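Local coordinates for protein multicopper oxidase (Uncultured bacterium, PDB 4E9X) that probably couples the one-electron oxidation of reducing substrates to the reduction of dioxygen to water at its copper centres, at residues A[259-262]-A[263-266]; A[308-311]-A[312-315]. All blocks are in the same frame, centred on the assembly; numbering follows the deposited sequence.

Contact 1 of 2, residues A[259-262]-A[263-266]; sequences VTAG and GKHP
The imidazole of His-265 lies alongside Val-259, both side chains pointing the same way, with methyl CG2 of Val-259 3.7 Å from ND1 of His-265 at the ring edge. That same nitrogen gives its hydrogen to the carbonyl oxygen of Val-259; His-265 ND1 to Val-259 O is 2.7 Å, in the carbonyl plane but tilted 21° out of the ring plane. CG of His-265 stands anti to the backbone N (chi1 166°), which swings the ring over to the Val-259 carbonyl, and CB of Pro-266, which follows a cis peptide, covers one face of it.

Between these residues the chain reverses through a type I' turn, Ala-261 to Lys-264, with Gly-262 and Gly-263 at the corners, both at positive phi. Ala-261 and Lys-264 form an antiparallel hydrogen-bonded pair: Ala-261 N reaches Lys-264 O at 2.7 Å, and Lys-264 N returns to Ala-261 O at 3.0 Å. The bent lysine chain brings NZ to the same Ala-261 oxygen in a weak bond. Beside the turn a water joins Thr-260 OG1 to Gly-263 N, while OG1 also bonds to Thr-257 O.

About 8 Å separate the Val-259 side chain from a bound copper ion, and Val-109 and Asn-110 of the second subunit pack here, at a subunit boundary. The turn lies in the loop from strand 248-253 to strand 270-275, against Tyr-167 and Phe-168 of strand 167-170.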
loop_
_atom_site.group_PDB
_atom_site.type_symbol
_atom_site.label_atom_id
_atom_site.label_comp_id
_atom_site.label_asym_id
_atom_site.label_seq_id
_atom_site.Cartn_x
_atom_site.Cartn_y
_atom_site.Cartn_z
ATOM N N VAL A 259 13.305 -9.367 0.238
ATOM C CA VAL A 259 14.149 -10.315 0.996
ATOM C C VAL A 259 15.303 -10.768 0.113
ATOM O O VAL A 259 15.707 -11.917 -0.024
ATOM C CB VAL A 259 13.360 -11.497 1.563
ATOM C CG1 VAL A 259 12.465 -10.926 2.696
ATOM C CG2 VAL A 259 12.541 -12.212 0.561
ATOM N N THR A 260 15.906 -9.758 -0.497
ATOM C CA THR A 260 17.103 -9.946 -1.312
ATOM C C THR A 260 18.112 -8.866 -0.904
ATOM O O THR A 260 17.767 -7.878 -0.236
ATOM C CB THR A 260 16.814 -9.861 -2.825
ATOM O OG1 THR A 260 16.414 -8.507 -3.196
ATOM C CG2 THR A 260 15.717 -10.817 -3.276
ATOM N N ALA A 261 19.359 -9.041 -1.377
ATOM C CA ALA A 261 20.405 -8.062 -1.105
ATOM C C ALA A 261 21.262 -8.037 -2.348
ATOM O O ALA A 261 21.939 -9.041 -2.629
ATOM C CB ALA A 261 21.241 -8.506 0.085
ATOM N N GLY A 262 21.242 -6.975 -3.138
ATOM C CA GLY A 262 22.079 -7.021 -4.360
ATOM C C GLY A 262 21.687 -8.121 -5.312
ATOM O O GLY A 262 22.586 -8.618 -6.031
ATOM N N GLY A 263 20.417 -8.498 -5.332
ATOM C CA GLY A 263 19.918 -9.550 -6.211
ATOM C C GLY A 263 20.129 -10.940 -5.636
ATOM O O GLY A 263 19.760 -11.934 -6.281
ATOM N N LYS A 264 20.716 -11.085 -4.457
ATOM C CA LYS A 264 20.904 -12.404 -3.810
ATOM C C LYS A 264 19.980 -12.607 -2.619
ATOM O O LYS A 264 19.511 -11.670 -2.009
ATOM C CB LYS A 264 22.373 -12.576 -3.398
ATOM C CG LYS A 264 23.433 -11.839 -4.174
ATOM C CD LYS A 264 24.680 -11.473 -3.369
ATOM C CE LYS A 264 24.425 -10.636 -2.116
ATOM N NZ LYS A 264 24.834 -9.207 -2.207
ATOM N N HIS A 265 19.655 -13.852 -2.237
ATOM C CA HIS A 265 18.672 -14.138 -1.182
ATOM C C HIS A 265 19.413 -15.126 -0.305
ATOM O O HIS A 265 20.175 -15.998 -0.794
ATOM C CB HIS A 265 17.308 -14.687 -1.646
ATOM C CG HIS A 265 16.357 -15.301 -0.627
ATOM N ND1 HIS A 265 15.311 -14.601 -0.013
ATOM C CD2 HIS A 265 16.232 -16.558 -0.079
ATOM C CE1 HIS A 265 14.622 -15.340 0.846
ATOM N NE2 HIS A 265 15.151 -16.541 0.829
ATOM N N PRO A 266 19.220 -15.054 1.009
ATOM C CA PRO A 266 18.344 -14.151 1.723
ATOM C C PRO A 266 19.076 -12.861 2.076
ATOM O O PRO A 266 20.293 -12.795 2.074
ATOM C CB PRO A 266 18.016 -14.894 3.008
ATOM C CG PRO A 266 19.198 -15.742 3.263
ATOM C CD PRO A 266 19.894 -16.011 1.931
HETATM O O HOH W 1 18.197 -7.019 -4.450
#

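Contact 2 of 2, residues A[308-311]-A[312-315]; sequences FDHD and GFKG
His-310 and Phe-313 meet in a T-shaped stack, the imidazole presenting its edge to the phenyl face with the planes at 89° and the centroids 4.7 Å apart. The atom that leads is CD2 of His-310, which sits above the middle of the Phe-313 ring, nearly equidistant from all six carbons. One face of the imidazole is taken by Gly-312, whose backbone N lies over its centre and whose CA makes a CH-pi contact 3.9 Å from the ring centroid. A CB on Gly-312 would collide with NE2 of His-310, so the close approach depends on the glycine.

The backbone sets up this meeting. Phe-313 N donates to His-310 O at 3.0 Å and Lys-314 N to Asp-311 O at 3.2 Å, winding the chain into a short 3-10 turn that brings the face of Phe-313 up to the edge of the histidine. With CG anti to its own N (chi1 176°), His-310 turns its ring toward the phenyl group, and a hydrogen bond from NE2 to Asp-292 fixes the ring's rotation. Tyr-297 adds a second edge-to-face contact to Phe-313. With an alanine in place of His-310, the phenyl face would probably lose its edge partner and Asp-292 the hydrogen bond from NE2.

On the outer side, Lys-314 lays its methylenes along Asp-311, and a water bridges its NZ to OD2 of Asp-309, 2.6 Å from that oxygen. OD1 of Asp-309 is bound by Asn-29. The opposite charges of Asp-309 and Lys-314 stand too far apart for a salt bridge, so their attraction is likely to be modest and largely relayed by the water.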
loop_
_atom_site.group_PDB
_atom_site.type_symbol
_atom_site.label_atom_id
_atom_site.label_comp_id
_atom_site.label_asym_id
_atom_site.label_seq_id
_atom_site.Cartn_x
_atom_site.Cartn_y
_atom_site.Cartn_z
ATOM N N PHE A 308 19.194 8.956 23.619
ATOM C CA PHE A 308 20.049 7.800 23.738
ATOM C C PHE A 308 20.692 7.454 22.414
ATOM O O PHE A 308 20.020 7.156 21.422
ATOM C CB PHE A 308 19.251 6.537 24.208
ATOM C CG PHE A 308 18.587 6.757 25.539
ATOM C CD1 PHE A 308 19.210 6.272 26.686
ATOM C CD2 PHE A 308 17.377 7.431 25.616
ATOM C CE1 PHE A 308 18.634 6.469 27.927
ATOM C CE2 PHE A 308 16.848 7.652 26.881
ATOM C CZ PHE A 308 17.460 7.157 28.028
ATOM N N ASP A 309 22.025 7.507 22.419
ATOM C CA ASP A 309 22.817 6.978 21.302
ATOM C C ASP A 309 22.912 5.458 21.419
ATOM O O ASP A 309 22.595 4.872 22.472
ATOM C CB ASP A 309 24.234 7.541 21.235
ATOM C CG ASP A 309 24.347 9.004 20.860
ATOM O OD1 ASP A 309 23.342 9.677 20.651
ATOM O OD2 ASP A 309 25.515 9.504 20.833
ATOM N N HIS A 310 23.332 4.816 20.344
ATOM C CA HIS A 310 23.553 3.390 20.423
ATOM C C HIS A 310 24.731 3.048 19.510
ATOM O O HIS A 310 24.706 3.296 18.283
ATOM C CB HIS A 310 22.321 2.583 20.006
ATOM C CG HIS A 310 22.602 1.098 19.993
ATOM N ND1 HIS A 310 23.288 0.495 21.034
ATOM C CD2 HIS A 310 22.245 0.163 19.087
ATOM C CE1 HIS A 310 23.354 -0.811 20.734
ATOM N NE2 HIS A 310 22.754 -1.030 19.566
ATOM N N ASP A 311 25.781 2.450 20.117
ATOM C CA ASP A 311 26.965 2.212 19.309
ATOM C C ASP A 311 26.749 1.138 18.265
ATOM O O ASP A 311 27.473 1.125 17.281
ATOM C CB ASP A 311 28.189 1.872 20.182
ATOM C CG ASP A 311 27.997 0.758 21.173
ATOM O OD1 ASP A 311 27.072 -0.077 20.976
ATOM O OD2 ASP A 311 28.724 0.745 22.203
ATOM N N GLY A 312 25.746 0.259 18.367
ATOM C CA GLY A 312 25.504 -0.718 17.287
ATOM C C GLY A 312 25.036 -0.037 16.031
ATOM O O GLY A 312 25.037 -0.663 14.972
ATOM N N PHE A 313 24.609 1.228 16.127
ATOM C CA PHE A 313 24.123 1.966 14.943
ATOM C C PHE A 313 25.155 2.960 14.445
ATOM O O PHE A 313 24.898 3.652 13.439
ATOM C CB PHE A 313 22.870 2.757 15.334
ATOM C CG PHE A 313 21.694 1.883 15.770
ATOM C CD1 PHE A 313 21.541 0.593 15.331
ATOM C CD2 PHE A 313 20.738 2.446 16.599
ATOM C CE1 PHE A 313 20.409 -0.105 15.733
ATOM C CE2 PHE A 313 19.607 1.735 17.009
ATOM C CZ PHE A 313 19.430 0.424 16.540
ATOM N N LYS A 314 26.305 3.097 15.096
ATOM C CA LYS A 314 27.291 4.103 14.694
ATOM C C LYS A 314 28.081 3.750 13.435
ATOM O O LYS A 314 28.417 2.572 13.228
ATOM C CB LYS A 314 28.321 4.305 15.826
ATOM C CG LYS A 314 27.689 5.118 16.974
ATOM C CD LYS A 314 28.729 5.069 18.094
ATOM C CE LYS A 314 28.354 5.761 19.354
ATOM N NZ LYS A 314 28.516 7.199 19.083
ATOM N N GLY A 315 28.344 4.778 12.600
ATOM C CA GLY A 315 29.175 4.544 11.413
ATOM C C GLY A 315 30.589 5.042 11.695
ATOM O O GLY A 315 30.949 5.532 12.773
HETATM O O HOH W 2 27.406 7.934 21.666
#

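Both contacts show how a short loop can fold on itself, and both are partly buried, yet they draw on different chemistry. Contact 1 is peripheral, its centre 21 Å from that of the chain, where paired backbone amides and a histidine-to-carbonyl bond shape a tight turn against another subunit. Contact 2 is nearer the middle of the chain and touched by no other chain of the assembly; it turns on the buried rings of His-310 and Phe-313, with Asp-311 and Lys-314 exposed. The two share no strand: 259-266 links strands 248-253 and 270-275, whereas 308-315 runs from strand 306-308 to strand 316-317. Their nearest atoms are about 17 Å apart, and each employs glycine where a side chain would collide.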